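PDB 5CAX: glutaredoxin from Methanosarcina acetivorans, which reduces protein disulfides in a coenzyme M-dependent reaction and, as a glutaredoxin-like enzyme, probably acts in electron transfer. Local coordinates for residues A[12-17]-A[45-50]. Sequence-based numbering, arbitrary orientation.
Sequences KHVSGI and VDFEYV. With CD (cadmium ion), chain F.
K12-I17, an irregular segment, runs nearly antiparallel to V45-Y49, the end-to-end directions 164° apart, and D46 N gives one backbone hydrogen bond to I17 O at 3.2 Å. At the other end, the rings of H13 and Y49 form an offset edge-to-face pair with planes at 86°. The edge of Y49 is turned toward the face of H13, and Y49 OH lies over that face, toward its rim. With Y49 CG between its backbone N and carbonyl carbon (chi1 68°), the ring is carried to the H13 side. Y49 OH also makes a weak hydrogen bond to K37 of helix 31-43. With an alanine here, H13 would probably lose its aromatic partner over one face and K37 the hydroxyl it weakly bonds. In the thioredoxin-like fold of glutaredoxins, strand 48-51 is an outer strand of the mixed sheet, parallel to strand 22-26; K12-I17 belongs to the loop before strand 22-26. V14 CG2 lies obliquely against the F47 ring, though it sits too close to the F47 backbone in the model for the detail to be trusted; F47 also packs on L40 and T41 of helix 31-43. D46 OD1 binds a cadmium ion at 2.6 Å, and a water binds the same ion, also at 2.6 Å. That water also donates to D46 OD2 at 3.2 Å. K12 NZ forms a long salt bridge with D46 OD2, 3.8 Å. The aliphatic part of K12 lies across E48 at about a right angle, with K12 CB 3.6 Å from E48 OE2. E48 OE1 accepts a hydrogen bond from the backbone N of K10.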
# COMPACT_ATOMS: atom_id res chain seq x y z
N LYS A 12 -3.12 -10.02 0.48
CA LYS A 12 -2.95 -10.03 -0.97
C LYS A 12 -4.20 -10.13 -1.88
O LYS A 12 -4.44 -11.16 -2.51
CB LYS A 12 -2.05 -11.21 -1.31
CG LYS A 12 -1.50 -11.10 -2.68
CD LYS A 12 -1.19 -12.42 -3.26
CE LYS A 12 -0.29 -12.17 -4.38
NZ LYS A 12 0.53 -10.95 -4.02
N HIS A 13 -4.96 -9.03 -1.99
CA HIS A 13 -6.10 -8.98 -2.94
C HIS A 13 -5.62 -9.09 -4.37
O HIS A 13 -5.75 -8.14 -5.14
CB HIS A 13 -6.91 -7.70 -2.79
CG HIS A 13 -8.31 -7.90 -2.29
ND1 HIS A 13 -9.36 -7.10 -2.67
CD2 HIS A 13 -8.83 -8.81 -1.43
CE1 HIS A 13 -10.47 -7.51 -2.08
NE2 HIS A 13 -10.18 -8.55 -1.33
N VAL A 14 -5.03 -10.22 -4.72
CA VAL A 14 -4.28 -10.31 -5.96
C VAL A 14 -4.41 -11.66 -6.69
O VAL A 14 -3.94 -12.67 -6.17
CB VAL A 14 -2.86 -9.91 -5.68
CG1 VAL A 14 -1.96 -10.34 -6.70
CG2 VAL A 14 -2.83 -8.49 -5.64
N SER A 15 -5.00 -11.71 -7.90
CA SER A 15 -4.99 -10.76 -9.06
C SER A 15 -3.56 -10.83 -9.60
O SER A 15 -2.74 -11.56 -9.06
CB SER A 15 -5.44 -9.32 -8.74
OG SER A 15 -5.72 -8.56 -9.92
N GLY A 16 -3.25 -10.14 -10.69
CA GLY A 16 -2.05 -10.51 -11.42
C GLY A 16 -1.52 -9.42 -12.29
O GLY A 16 -1.69 -8.26 -11.96
N ILE A 17 -0.93 -9.76 -13.42
CA ILE A 17 -0.20 -8.79 -14.22
C ILE A 17 0.93 -8.31 -13.35
O ILE A 17 0.79 -7.46 -12.46
CB ILE A 17 -1.05 -7.60 -14.70
CG1 ILE A 17 -2.23 -8.10 -15.52
CG2 ILE A 17 -0.20 -6.65 -15.52
CD1 ILE A 17 -1.83 -9.04 -16.63
N VAL A 45 -3.68 -5.26 -11.13
CA VAL A 45 -2.28 -5.57 -10.86
C VAL A 45 -2.01 -6.53 -9.67
O VAL A 45 -2.84 -6.75 -8.79
CB VAL A 45 -1.46 -4.29 -10.63
CG1 VAL A 45 -1.54 -3.38 -11.85
CG2 VAL A 45 -1.91 -3.58 -9.35
N ASP A 46 -0.83 -7.11 -9.69
CA ASP A 46 -0.34 -7.95 -8.62
C ASP A 46 0.21 -7.07 -7.50
O ASP A 46 1.12 -6.27 -7.73
CB ASP A 46 0.73 -8.89 -9.18
CG ASP A 46 0.90 -10.16 -8.37
OD1 ASP A 46 0.09 -11.07 -8.62
OD2 ASP A 46 1.82 -10.24 -7.52
N PHE A 47 -0.35 -7.21 -6.29
CA PHE A 47 0.06 -6.42 -5.11
C PHE A 47 -0.33 -6.98 -3.72
O PHE A 47 -1.04 -7.96 -3.58
CB PHE A 47 -0.47 -4.98 -5.25
CG PHE A 47 -1.95 -4.83 -4.97
CD1 PHE A 47 -2.39 -4.27 -3.77
CD2 PHE A 47 -2.90 -5.19 -5.91
CE1 PHE A 47 -3.74 -4.11 -3.51
CE2 PHE A 47 -4.25 -5.03 -5.66
CZ PHE A 47 -4.68 -4.48 -4.46
N GLU A 48 0.14 -6.33 -2.67
CA GLU A 48 -0.18 -6.76 -1.32
C GLU A 48 -0.79 -5.57 -0.63
O GLU A 48 -0.44 -4.44 -0.95
CB GLU A 48 1.08 -7.20 -0.55
CG GLU A 48 1.39 -8.69 -0.61
CD GLU A 48 0.62 -9.55 0.38
OE1 GLU A 48 -0.28 -9.04 1.07
OE2 GLU A 48 0.97 -10.73 0.53
N TYR A 49 -1.75 -5.79 0.26
CA TYR A 49 -2.12 -4.69 1.13
C TYR A 49 -2.23 -5.11 2.58
O TYR A 49 -2.60 -6.24 2.88
CB TYR A 49 -3.38 -3.99 0.67
CG TYR A 49 -4.68 -4.73 0.76
CD1 TYR A 49 -5.53 -4.60 1.87
CD2 TYR A 49 -5.10 -5.52 -0.29
CE1 TYR A 49 -6.76 -5.26 1.92
CE2 TYR A 49 -6.29 -6.16 -0.24
CZ TYR A 49 -7.13 -6.04 0.84
OH TYR A 49 -8.31 -6.73 0.79
N VAL A 50 -1.88 -4.16 3.44
CA VAL A 50 -1.82 -4.30 4.88
C VAL A 50 -2.70 -3.22 5.54
O VAL A 50 -2.44 -2.02 5.41
CB VAL A 50 -0.34 -4.16 5.40
CG1 VAL A 50 -0.25 -4.23 6.93
CG2 VAL A 50 0.60 -5.19 4.77
CD CD F . 0.81 -12.88 -6.91
O HOH W 1 3.39 -13.06 -7.32